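Xylose isomerase domain protein (Alicyclobacillus acidocaldarius subsp. acidocaldarius, PDB 3U0H) is a TIM-barrel protein that probably acts as an isomerase of the xylose isomerase-like family, though its own substrate and reaction are not established. Local coordinates at residues V201-I206 with A241-P246; L222-G227 with V247-L252; D74-F79 with L120-R125. One frame throughout, in Å; residues are numbered along the deposited sequence.

Contact 1: V201-I206 with A241-P246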
ATOM      1  N   VAL A 201       8.570  -6.968  19.738  1.00 20.01           N
ATOM      2  CA  VAL A 201       9.841  -6.917  20.458  1.00 19.35           C
ATOM      3  C   VAL A 201      10.979  -7.258  19.461  1.00 20.87           C
ATOM      4  O   VAL A 201      11.240  -8.458  19.135  1.00 19.38           O
ATOM      5  CB  VAL A 201       9.870  -7.852  21.665  1.00 19.55           C
ATOM      6  CG1 VAL A 201      11.116  -7.557  22.502  1.00 21.54           C
ATOM      7  CG2 VAL A 201       8.617  -7.713  22.510  1.00 19.50           C
ATOM      8  N   VAL A 202      11.616  -6.197  18.951  1.00 19.74           N
ATOM      9  CA  VAL A 202      12.580  -6.300  17.867  1.00 19.44           C
ATOM     10  C   VAL A 202      13.966  -6.567  18.450  1.00 21.52           C
ATOM     11  O   VAL A 202      14.704  -7.356  17.900  1.00 21.06           O
ATOM     12  CB  VAL A 202      12.580  -5.003  17.019  1.00 19.72           C
ATOM     13  CG1 VAL A 202      13.622  -5.057  15.892  1.00 19.27           C
ATOM     14  CG2 VAL A 202      11.173  -4.736  16.417  1.00 18.60           C
ATOM     15  N   TYR A 203      14.333  -5.867  19.537  1.00 21.52           N
ATOM     16  CA  TYR A 203      15.642  -5.980  20.104  1.00 22.51           C
ATOM     17  C   TYR A 203      15.565  -5.464  21.537  1.00 23.63           C
ATOM     18  O   TYR A 203      14.665  -4.732  21.894  1.00 24.47           O
ATOM     19  CB  TYR A 203      16.656  -5.214  19.208  1.00 24.31           C
ATOM     20  CG  TYR A 203      18.153  -5.304  19.552  1.00 22.82           C
ATOM     21  CD1 TYR A 203      18.764  -6.529  19.789  1.00 23.32           C
ATOM     22  CD2 TYR A 203      18.956  -4.155  19.588  1.00 24.52           C
ATOM     23  CE1 TYR A 203      20.109  -6.600  20.115  1.00 24.85           C
ATOM     24  CE2 TYR A 203      20.333  -4.217  19.869  1.00 24.08           C
ATOM     25  CZ  TYR A 203      20.892  -5.441  20.138  1.00 24.56           C
ATOM     26  OH  TYR A 203      22.238  -5.549  20.440  1.00 30.46           O
ATOM     27  N   VAL A 204      16.481  -5.917  22.371  1.00 23.81           N
ATOM     28  CA  VAL A 204      16.356  -5.726  23.790  1.00 23.62           C
ATOM     29  C   VAL A 204      17.672  -5.257  24.372  1.00 25.10           C
ATOM     30  O   VAL A 204      18.746  -5.764  24.004  1.00 25.05           O
ATOM     31  CB  VAL A 204      15.908  -7.037  24.451  1.00 24.15           C
ATOM     32  CG1 VAL A 204      15.909  -6.893  25.969  1.00 23.03           C
ATOM     33  CG2 VAL A 204      14.530  -7.414  23.899  1.00 20.96           C
ATOM     34  N   HIS A 205      17.604  -4.237  25.228  1.00 25.57           N
ATOM     35  CA  HIS A 205      18.754  -3.825  26.015  1.00 23.88           C
ATOM     36  C   HIS A 205      18.482  -4.092  27.468  1.00 25.83           C
ATOM     37  O   HIS A 205      17.365  -3.851  27.959  1.00 23.83           O
ATOM     38  CB  HIS A 205      19.025  -2.330  25.900  1.00 25.61           C
ATOM     39  CG  HIS A 205      19.539  -1.855  24.561  1.00 25.35           C
ATOM     40  ND1 HIS A 205      19.511  -0.548  24.218  1.00 29.73           N
ATOM     41  CD2 HIS A 205      20.095  -2.523  23.495  1.00 26.03           C
ATOM     42  CE1 HIS A 205      20.051  -0.391  22.995  1.00 27.52           C
ATOM     43  NE2 HIS A 205      20.387  -1.604  22.545  1.00 27.57           N
ATOM     44  N   ILE A 206      19.547  -4.505  28.172  1.00 26.86           N
ATOM     45  CA  ILE A 206      19.566  -4.652  29.621  1.00 27.68           C
ATOM     46  C   ILE A 206      20.711  -3.822  30.321  1.00 28.54           C
ATOM     47  O   ILE A 206      21.722  -3.524  29.717  1.00 27.19           O
ATOM     48  CB  ILE A 206      19.595  -6.173  29.933  1.00 28.00           C
ATOM     49  CG1 ILE A 206      19.099  -6.442  31.349  1.00 28.93           C
ATOM     50  CG2 ILE A 206      20.953  -6.776  29.618  1.00 27.64           C
ATOM     51  CD1 ILE A 206      18.643  -7.863  31.611  1.00 28.81           C
ATOM     52  N   ALA A 241       5.950 -12.419  26.162  1.00 24.20           N
ATOM     53  CA  ALA A 241       5.693 -11.845  24.839  1.00 23.86           C
ATOM     54  C   ALA A 241       6.027 -12.799  23.724  1.00 23.17           C
ATOM     55  O   ALA A 241       5.328 -12.821  22.733  1.00 26.58           O
ATOM     56  CB  ALA A 241       6.474 -10.581  24.654  1.00 21.38           C
ATOM     57  N   GLY A 242       7.137 -13.537  23.866  1.00 22.95           N
ATOM     58  CA  GLY A 242       7.635 -14.446  22.858  1.00 22.39           C
ATOM     59  C   GLY A 242       8.957 -14.007  22.240  1.00 23.28           C
ATOM     60  O   GLY A 242       9.316 -14.438  21.169  1.00 24.25           O
ATOM     61  N   TYR A 243       9.710 -13.152  22.902  1.00 25.71           N
ATOM     62  CA  TYR A 243      11.024 -12.759  22.376  1.00 25.88           C
ATOM     63  C   TYR A 243      12.062 -13.871  22.565  1.00 25.11           C
ATOM     64  O   TYR A 243      12.148 -14.449  23.640  1.00 22.13           O
ATOM     65  CB  TYR A 243      11.496 -11.533  23.103  1.00 26.87           C
ATOM     66  CG  TYR A 243      12.792 -11.007  22.576  1.00 25.19           C
ATOM     67  CD1 TYR A 243      12.824 -10.357  21.359  1.00 23.41           C
ATOM     68  CD2 TYR A 243      13.982 -11.140  23.307  1.00 23.96           C
ATOM     69  CE1 TYR A 243      14.002  -9.863  20.860  1.00 25.58           C
ATOM     70  CE2 TYR A 243      15.196 -10.652  22.812  1.00 24.24           C
ATOM     71  CZ  TYR A 243      15.197  -9.999  21.589  1.00 24.60           C
ATOM     72  OH  TYR A 243      16.354  -9.481  21.028  1.00 25.52           O
ATOM     73  N   ARG A 244      12.816 -14.170  21.512  1.00 26.00           N
ATOM     74  CA  ARG A 244      13.769 -15.276  21.520  1.00 30.63           C
ATOM     75  C   ARG A 244      15.046 -14.875  20.795  1.00 36.29           C
ATOM     76  O   ARG A 244      15.443 -15.555  19.832  1.00 49.67           O
ATOM     77  CB  ARG A 244      13.206 -16.529  20.786  1.00 27.65           C
ATOM     78  CG  ARG A 244      11.922 -17.102  21.357  1.00 25.22           C
ATOM     79  CD  ARG A 244      12.128 -17.705  22.734  1.00 22.63           C
ATOM     80  NE  ARG A 244      10.904 -18.321  23.247  1.00 21.93           N
ATOM     81  CZ  ARG A 244       9.984 -17.733  24.004  1.00 22.86           C
ATOM     82  NH1 ARG A 244      10.111 -16.427  24.378  1.00 20.39           N
ATOM     83  NH2 ARG A 244       8.884 -18.454  24.369  1.00 21.30           N
ATOM     84  N   GLY A 245      15.684 -13.798  21.218  1.00 30.81           N
ATOM     85  CA  GLY A 245      16.908 -13.369  20.580  1.00 28.20           C
ATOM     86  C   GLY A 245      17.855 -12.717  21.561  1.00 27.58           C
ATOM     87  O   GLY A 245      17.856 -13.037  22.747  1.00 26.66           O
ATOM     88  N   PRO A 246      18.711 -11.822  21.054  1.00 27.82           N
ATOM     89  CA  PRO A 246      19.787 -11.266  21.854  1.00 25.48           C
ATOM     90  C   PRO A 246      19.342 -10.201  22.803  1.00 23.55           C
ATOM     91  O   PRO A 246      18.451  -9.364  22.487  1.00 21.15           O
ATOM     92  CB  PRO A 246      20.709 -10.627  20.803  1.00 29.23           C
ATOM     93  CG  PRO A 246      19.823 -10.370  19.624  1.00 29.41           C
ATOM     94  CD  PRO A 246      18.945 -11.586  19.619  1.00 29.60           C
TER
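Y243 lays its ring against V204, whose CG2 sits over one face, 3.6 Å from the ring centroid and 19° off the normal, a CH-pi contact in which the two side chains run past each other in opposite directions. V201 meets the same ring from another quarter: its CG1 lies 3.5 Å from CD1 of Y243, and its carbonyl O comes up at the ring edge, 3.3 Å from that CD1. Having CG anti to the backbone N (chi1 -176°) sends the Y243 ring from the loop toward the strand. Its hydroxyl then donates to P246 O at 2.6 Å, tilted 24° from the carbonyl plane, tying the ring to the first residue of strand 246-249. With an alanine here, V204 CG2 would probably lose its aromatic face and P246 O this donor. Behind these contacts, V201 CG2 touches CB of A241, the last residue of helix 231-241. In the parallel eight-stranded TIM barrel, 201-206 is the seventh strand, and 241-246 leads from the following helix into the eighth, so the contact lies within a beta-alpha-beta crossover, where the return loop meets its first strand. The helix ends in a Schellman motif, with G242 as the C-prime residue at positive phi and Y243 N bonded to L238 O. Y203 turns to the other side of the strand, yet CE1 at its ring edge reaches P246 CG at 3.8 Å; its hydroxyl is hydrogen-bonded to D34. R244 pairs with E53 of a neighbouring subunit and gives an NH1 bond to Y243 O from above the carbonyl plane.

Contact 2: L222-G227 with V247-L252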
ATOM      1  N   LEU A 222      24.622   1.427  35.000  1.00 24.67           N
ATOM      2  CA  LEU A 222      25.392   0.422  35.737  1.00 22.63           C
ATOM      3  C   LEU A 222      25.258  -0.931  35.002  1.00 23.85           C
ATOM      4  O   LEU A 222      24.408  -1.102  34.089  1.00 22.35           O
ATOM      5  CB  LEU A 222      24.852   0.335  37.151  1.00 21.52           C
ATOM      6  CG  LEU A 222      25.087   1.476  38.142  1.00 22.72           C
ATOM      7  CD1 LEU A 222      24.694   1.013  39.544  1.00 20.38           C
ATOM      8  CD2 LEU A 222      26.536   1.956  38.154  1.00 20.27           C
ATOM      9  N   LEU A 223      26.122  -1.861  35.385  1.00 23.63           N
ATOM     10  CA  LEU A 223      26.104  -3.205  34.861  1.00 25.52           C
ATOM     11  C   LEU A 223      24.863  -3.900  35.305  1.00 26.33           C
ATOM     12  O   LEU A 223      24.499  -3.771  36.478  1.00 29.49           O
ATOM     13  CB  LEU A 223      27.255  -4.019  35.417  1.00 27.04           C
ATOM     14  CG  LEU A 223      28.655  -3.477  35.159  1.00 29.47           C
ATOM     15  CD1 LEU A 223      29.698  -4.486  35.695  1.00 27.99           C
ATOM     16  CD2 LEU A 223      28.807  -3.172  33.666  1.00 27.33           C
ATOM     17  N   PRO A 224      24.244  -4.698  34.403  1.00 27.97           N
ATOM     18  CA  PRO A 224      23.081  -5.500  34.823  1.00 28.96           C
ATOM     19  C   PRO A 224      23.319  -6.166  36.179  1.00 31.32           C
ATOM     20  O   PRO A 224      24.353  -6.817  36.376  1.00 30.88           O
ATOM     21  CB  PRO A 224      22.977  -6.557  33.738  1.00 28.81           C
ATOM     22  CG  PRO A 224      23.630  -5.935  32.550  1.00 28.09           C
ATOM     23  CD  PRO A 224      24.761  -5.132  33.095  1.00 25.80           C
ATOM     24  N   GLY A 225      22.395  -5.959  37.114  1.00 30.51           N
ATOM     25  CA  GLY A 225      22.527  -6.519  38.439  1.00 30.91           C
ATOM     26  C   GLY A 225      23.313  -5.745  39.508  1.00 31.61           C
ATOM     27  O   GLY A 225      23.368  -6.193  40.650  1.00 31.76           O
ATOM     28  N   ASP A 226      23.920  -4.606  39.199  1.00 31.94           N
ATOM     29  CA  ASP A 226      24.518  -3.786  40.289  1.00 31.23           C
ATOM     30  C   ASP A 226      23.532  -2.744  40.899  1.00 29.23           C
ATOM     31  O   ASP A 226      23.877  -1.994  41.778  1.00 27.54           O
ATOM     32  CB  ASP A 226      25.789  -3.124  39.790  1.00 33.98           C
ATOM     33  CG  ASP A 226      26.913  -4.126  39.504  1.00 38.08           C
ATOM     34  OD1 ASP A 226      26.942  -5.203  40.130  1.00 41.64           O
ATOM     35  OD2 ASP A 226      27.798  -3.824  38.664  1.00 44.03           O
ATOM     36  N   GLY A 227      22.266  -2.769  40.494  1.00 29.48           N
ATOM     37  CA  GLY A 227      21.286  -1.784  40.962  1.00 28.50           C
ATOM     38  C   GLY A 227      19.945  -2.322  41.421  1.00 28.16           C
ATOM     39  O   GLY A 227      19.870  -3.444  41.917  1.00 25.63           O
ATOM     40  N   VAL A 247      19.981 -10.227  23.949  1.00 21.87           N
ATOM     41  CA  VAL A 247      19.811  -9.221  24.984  1.00 22.22           C
ATOM     42  C   VAL A 247      21.155  -8.571  25.232  1.00 24.57           C
ATOM     43  O   VAL A 247      22.070  -9.186  25.809  1.00 21.74           O
ATOM     44  CB  VAL A 247      19.308  -9.897  26.249  1.00 22.54           C
ATOM     45  CG1 VAL A 247      19.156  -8.925  27.386  1.00 23.07           C
ATOM     46  CG2 VAL A 247      18.004 -10.663  25.955  1.00 19.85           C
ATOM     47  N   ALA A 248      21.273  -7.310  24.815  1.00 24.08           N
ATOM     48  CA  ALA A 248      22.553  -6.599  24.906  1.00 24.53           C
ATOM     49  C   ALA A 248      22.666  -5.732  26.127  1.00 25.60           C
ATOM     50  O   ALA A 248      21.744  -4.980  26.443  1.00 30.53           O
ATOM     51  CB  ALA A 248      22.763  -5.760  23.685  1.00 23.25           C
ATOM     52  N   ALA A 249      23.806  -5.811  26.807  1.00 26.36           N
ATOM     53  CA  ALA A 249      24.071  -4.939  27.953  1.00 26.42           C
ATOM     54  C   ALA A 249      24.619  -3.598  27.459  1.00 26.41           C
ATOM     55  O   ALA A 249      25.847  -3.414  27.385  1.00 27.16           O
ATOM     56  CB  ALA A 249      25.038  -5.594  28.906  1.00 27.20           C
ATOM     57  N   GLU A 250      23.716  -2.692  27.080  1.00 28.10           N
ATOM     58  CA  GLU A 250      24.064  -1.275  26.755  1.00 27.84           C
ATOM     59  C   GLU A 250      24.195  -0.494  28.070  1.00 26.78           C
ATOM     60  O   GLU A 250      23.181  -0.122  28.683  1.00 26.16           O
ATOM     61  CB  GLU A 250      23.044  -0.584  25.818  1.00 29.90           C
ATOM     62  CG  GLU A 250      23.500   0.846  25.373  1.00 36.05           C
ATOM     63  CD  GLU A 250      22.566   1.593  24.410  1.00 38.29           C
ATOM     64  OE1 GLU A 250      21.421   1.967  24.773  1.00 42.64           O
ATOM     65  OE2 GLU A 250      23.005   1.869  23.270  1.00 43.48           O
ATOM     66  N   VAL A 251      25.441  -0.282  28.508  1.00 25.17           N
ATOM     67  CA  VAL A 251      25.717   0.400  29.773  1.00 25.44           C
ATOM     68  C   VAL A 251      26.400   1.723  29.470  1.00 26.19           C
ATOM     69  O   VAL A 251      27.613   1.823  29.587  1.00 26.40           O
ATOM     70  CB  VAL A 251      26.520  -0.490  30.735  1.00 24.79           C
ATOM     71  CG1 VAL A 251      26.826   0.254  32.019  1.00 23.38           C
ATOM     72  CG2 VAL A 251      25.718  -1.758  31.043  1.00 23.89           C
ATOM     73  N   LEU A 252      25.623   2.708  29.002  1.00 25.37           N
ATOM     74  CA  LEU A 252      26.197   3.989  28.647  1.00 27.64           C
ATOM     75  C   LEU A 252      26.795   4.571  29.936  1.00 26.26           C
ATOM     76  O   LEU A 252      26.229   4.405  30.994  1.00 24.61           O
ATOM     77  CB  LEU A 252      25.165   4.947  28.026  1.00 28.18           C
ATOM     78  CG  LEU A 252      24.440   4.465  26.757  1.00 29.98           C
ATOM     79  CD1 LEU A 252      23.495   5.547  26.244  1.00 31.55           C
ATOM     80  CD2 LEU A 252      25.381   4.099  25.626  1.00 29.90           C
TER
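V251 points both methyls at the backbone of L222, just beyond the C-terminal end of the eighth strand of the TIM barrel. The loop 222-227, which follows the seventh strand and precedes helix 231-241, is thereby packed against the chain leaving strand 246-249. With CG1 anti to the backbone N (chi1 178°) and CG2 anti to the carbonyl carbon, the valine straddles L222 O: CG2 lies 3.4 Å and CG1 3.5 Å from this oxygen. The L222 side chain itself starts away from V251, so its share of the contact is made mainly by the main chain. L223 also sets out away from 247-252, but its end swings back, and its CD2 approaches V251 CG1 loosely at 4.3 Å. The P224 ring lies at a slant to V251 and offers two of its carbons to different partners, CD facing V251 CG2 at 4.1 Å and CG facing A249 CB at 3.9 Å. A249 and V251 both direct their CB atoms at the loop, while that of E250, between them, points away; A249 is also the centre of an inverse gamma turn. The proline is buried further by I206 of the seventh strand and by V268 and L272 of helix 261-280, so it wedges between barrel wall and helix layer. The side-chain contacts across the two segments are all between apolar groups; the loop keeps its shape by other means. L223 to D226 form a type II beta turn with G225 at positive phi, and R271 bonds both P224 O and the D226 carboxylate. The turn is closed by D226 N, which donates to L223 O at 2.9 Å.

Contact 3: D74-F79 with L120-R125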
ATOM      1  N   ASP A  74      18.113  14.800   8.864  1.00 23.66           N
ATOM      2  CA  ASP A  74      18.875  15.534   7.850  1.00 23.22           C
ATOM      3  C   ASP A  74      17.928  16.331   6.969  1.00 24.39           C
ATOM      4  O   ASP A  74      16.695  16.199   7.050  1.00 23.90           O
ATOM      5  CB  ASP A  74      19.682  14.601   6.967  1.00 25.12           C
ATOM      6  CG  ASP A  74      21.125  14.455   7.418  1.00 31.06           C
ATOM      7  OD1 ASP A  74      21.690  15.436   7.922  1.00 36.33           O
ATOM      8  OD2 ASP A  74      21.723  13.364   7.282  1.00 30.89           O
ATOM      9  N   SER A  75      18.525  17.189   6.153  1.00 22.73           N
ATOM     10  CA  SER A  75      17.845  17.793   5.029  1.00 24.57           C
ATOM     11  C   SER A  75      17.275  16.662   4.122  1.00 24.62           C
ATOM     12  O   SER A  75      17.770  15.516   4.155  1.00 20.45           O
ATOM     13  CB  SER A  75      18.836  18.695   4.252  1.00 26.01           C
ATOM     14  OG  SER A  75      19.858  17.881   3.631  1.00 28.78           O
ATOM     15  N   GLU A  76      16.233  16.987   3.345  1.00 22.48           N
ATOM     16  CA  GLU A  76      15.556  15.999   2.502  1.00 25.14           C
ATOM     17  C   GLU A  76      16.543  15.343   1.499  1.00 26.45           C
ATOM     18  O   GLU A  76      16.570  14.119   1.430  1.00 27.25           O
ATOM     19  CB  GLU A  76      14.306  16.579   1.745  1.00 25.82           C
ATOM     20  CG  GLU A  76      13.280  15.530   1.231  1.00 26.26           C
ATOM     21  CD  GLU A  76      12.718  14.537   2.292  1.00 26.82           C
ATOM     22  OE1 GLU A  76      12.526  14.894   3.481  1.00 25.54           O
ATOM     23  OE2 GLU A  76      12.432  13.377   1.940  1.00 25.64           O
ATOM     24  N   PRO A  77      17.368  16.152   0.753  1.00 26.32           N
ATOM     25  CA  PRO A  77      18.229  15.529  -0.260  1.00 24.54           C
ATOM     26  C   PRO A  77      19.252  14.558   0.371  1.00 24.21           C
ATOM     27  O   PRO A  77      19.555  13.549  -0.228  1.00 23.26           O
ATOM     28  CB  PRO A  77      18.944  16.719  -0.903  1.00 24.83           C
ATOM     29  CG  PRO A  77      18.169  17.942  -0.481  1.00 25.98           C
ATOM     30  CD  PRO A  77      17.665  17.597   0.879  1.00 24.65           C
ATOM     31  N   VAL A  78      19.767  14.857   1.557  1.00 21.48           N
ATOM     32  CA  VAL A  78      20.755  13.963   2.188  1.00 21.69           C
ATOM     33  C   VAL A  78      20.035  12.723   2.701  1.00 25.47           C
ATOM     34  O   VAL A  78      20.518  11.597   2.529  1.00 29.54           O
ATOM     35  CB  VAL A  78      21.539  14.689   3.313  1.00 21.60           C
ATOM     36  CG1 VAL A  78      22.480  13.735   4.064  1.00 20.83           C
ATOM     37  CG2 VAL A  78      22.287  15.930   2.761  1.00 17.80           C
ATOM     38  N   PHE A  79      18.861  12.930   3.310  1.00 25.64           N
ATOM     39  CA  PHE A  79      18.066  11.833   3.799  1.00 25.60           C
ATOM     40  C   PHE A  79      17.715  10.875   2.660  1.00 24.80           C
ATOM     41  O   PHE A  79      17.915   9.668   2.777  1.00 25.61           O
ATOM     42  CB  PHE A  79      16.768  12.289   4.530  1.00 23.89           C
ATOM     43  CG  PHE A  79      15.813  11.168   4.762  1.00 21.61           C
ATOM     44  CD1 PHE A  79      16.114  10.197   5.680  1.00 23.08           C
ATOM     45  CD2 PHE A  79      14.680  11.024   3.986  1.00 22.53           C
ATOM     46  CE1 PHE A  79      15.288   9.115   5.872  1.00 23.97           C
ATOM     47  CE2 PHE A  79      13.833   9.955   4.181  1.00 24.15           C
ATOM     48  CZ  PHE A  79      14.141   8.997   5.148  1.00 24.45           C
ATOM     49  N   LEU A 120       8.896  12.983  10.723  1.00 17.78           N
ATOM     50  CA  LEU A 120       9.543  11.820  11.286  1.00 20.35           C
ATOM     51  C   LEU A 120       8.697  10.507  11.002  1.00 20.18           C
ATOM     52  O   LEU A 120       9.252   9.470  10.648  1.00 19.03           O
ATOM     53  CB  LEU A 120       9.854  12.047  12.771  1.00 18.68           C
ATOM     54  CG  LEU A 120      10.578  10.899  13.455  1.00 18.85           C
ATOM     55  CD1 LEU A 120      11.985  10.800  12.941  1.00 18.66           C
ATOM     56  CD2 LEU A 120      10.559  11.049  14.980  1.00 19.15           C
ATOM     57  N   ALA A 121       7.370  10.588  11.117  1.00 20.87           N
ATOM     58  CA  ALA A 121       6.462   9.447  10.809  1.00 20.45           C
ATOM     59  C   ALA A 121       6.712   8.998   9.382  1.00 19.87           C
ATOM     60  O   ALA A 121       6.875   7.797   9.101  1.00 21.02           O
ATOM     61  CB  ALA A 121       4.979   9.807  10.981  1.00 18.04           C
ATOM     62  N   ARG A 122       6.791   9.947   8.478  1.00 19.90           N
ATOM     63  CA  ARG A 122       6.895   9.602   7.055  1.00 20.81           C
ATOM     64  C   ARG A 122       8.250   8.985   6.691  1.00 21.16           C
ATOM     65  O   ARG A 122       8.341   8.131   5.840  1.00 23.88           O
ATOM     66  CB  ARG A 122       6.585  10.820   6.188  1.00 20.03           C
ATOM     67  CG  ARG A 122       6.716  10.571   4.683  1.00 20.52           C
ATOM     68  CD  ARG A 122       8.095  10.927   4.141  1.00 22.12           C
ATOM     69  NE  ARG A 122       8.555  12.306   4.394  1.00 21.87           N
ATOM     70  CZ  ARG A 122       9.759  12.789   4.053  1.00 23.93           C
ATOM     71  NH1 ARG A 122      10.691  12.020   3.483  1.00 23.80           N
ATOM     72  NH2 ARG A 122      10.035  14.067   4.285  1.00 25.37           N
ATOM     73  N   ARG A 123       9.315   9.443   7.314  1.00 21.92           N
ATOM     74  CA  ARG A 123      10.672   8.960   6.987  1.00 20.33           C
ATOM     75  C   ARG A 123      10.956   7.563   7.559  1.00 19.68           C
ATOM     76  O   ARG A 123      11.693   6.778   6.976  1.00 19.61           O
ATOM     77  CB  ARG A 123      11.714   9.955   7.524  1.00 20.87           C
ATOM     78  CG  ARG A 123      11.797  11.249   6.745  1.00 22.02           C
ATOM     79  CD  ARG A 123      12.868  12.179   7.283  1.00 21.03           C
ATOM     80  NE  ARG A 123      13.115  13.322   6.426  1.00 20.32           N
ATOM     81  CZ  ARG A 123      14.147  14.164   6.577  1.00 21.14           C
ATOM     82  NH1 ARG A 123      15.069  13.969   7.558  1.00 21.50           N
ATOM     83  NH2 ARG A 123      14.279  15.198   5.755  1.00 19.52           N
ATOM     84  N   ILE A 124      10.407   7.305   8.726  1.00 18.30           N
ATOM     85  CA  ILE A 124      10.484   6.001   9.376  1.00 18.23           C
ATOM     86  C   ILE A 124       9.708   4.991   8.561  1.00 18.24           C
ATOM     87  O   ILE A 124      10.144   3.853   8.416  1.00 19.56           O
ATOM     88  CB  ILE A 124       9.954   6.044  10.842  1.00 18.11           C
ATOM     89  CG1 ILE A 124      10.914   6.904  11.717  1.00 18.03           C
ATOM     90  CG2 ILE A 124       9.865   4.631  11.424  1.00 16.47           C
ATOM     91  CD1 ILE A 124      10.567   7.063  13.197  1.00 15.54           C
ATOM     92  N   ARG A 125       8.571   5.421   8.012  1.00 18.69           N
ATOM     93  CA  ARG A 125       7.741   4.610   7.120  1.00 16.68           C
ATOM     94  C   ARG A 125       8.569   4.242   5.883  1.00 17.25           C
ATOM     95  O   ARG A 125       8.603   3.072   5.455  1.00 17.46           O
ATOM     96  CB  ARG A 125       6.484   5.398   6.720  1.00 16.10           C
ATOM     97  CG  ARG A 125       5.589   4.708   5.723  1.00 17.50           C
ATOM     98  CD  ARG A 125       4.541   5.703   5.142  1.00 18.74           C
ATOM     99  NE  ARG A 125       3.892   6.414   6.226  1.00 20.32           N
ATOM    100  CZ  ARG A 125       3.404   7.661   6.241  1.00 20.38           C
ATOM    101  NH1 ARG A 125       3.411   8.436   5.185  1.00 17.32           N
ATOM    102  NH2 ARG A 125       2.886   8.107   7.404  1.00 20.85           N
TER
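A salt-bridge network joined to a guanidinium-aromatic stack, built by E76, F79, R122 and R123, links two helices in the outer layer of the TIM barrel: the start of helix 76-84, which follows the third strand, and the middle of helix 113-131, which follows the fourth. R123 is its centre. Extended from CG to NE, its side chain runs across F79, with CD 3.8 Å from the ring centroid and almost on the normal, and the guanidinium lies parallel to the ring but displaced, centred over F79 CB, planes 5° apart. Both end nitrogens converge on one acceptor, D74 O, from the same face of the carbonyl plane; NH1 is 2.8 Å from that oxygen and NH2 slightly farther. The loop just before the helix, where S75 holds the N-cap position, is thus fixed by an arginine of the other helix. NH2 of R123 also bonds E76 OE1 at 2.9 Å. R122, bent at chi2 and chi3, brings its guanidinium end-on to the same carboxylate, NH1 to OE2 and NH2 to OE1, although the two flat groups are turned 53° from each other. E76, bent at chi2, therefore lies between two positive groups, which would probably stabilise its charged form. R122 has a second acidic partner, E167 of a neighbouring subunit, so the network reaches a subunit interface; Q126 accepts from its NH1. E76 OE1 receives R122 NH2 at 2.7 Å, in a nearly straight bond (172°), from one face of the carboxylate plane and R123 NH2 from the opposite face.

All three contacts belong to one TIM barrel. Along the chain contact 3 comes first and closes before the others open; contacts 1 and 2 interlock, their segments alternating. Their centres are about 15 Å apart, and they meet through strands 201-206 and 246-249, neighbours in the sheet, where A248 O lies 2.8 Å from I206 N in a probable hydrogen bond. Contact 1 packs the loop entering the last strand; contact 2 packs the chain leaving it, so the two contacts lie toward opposite ends of strand 246-249. Contact 3 lies among the outer helices, about 27 Å from contact 1 and about 32 Å from contact 2 between centres, and across the chain's centre from contact 2.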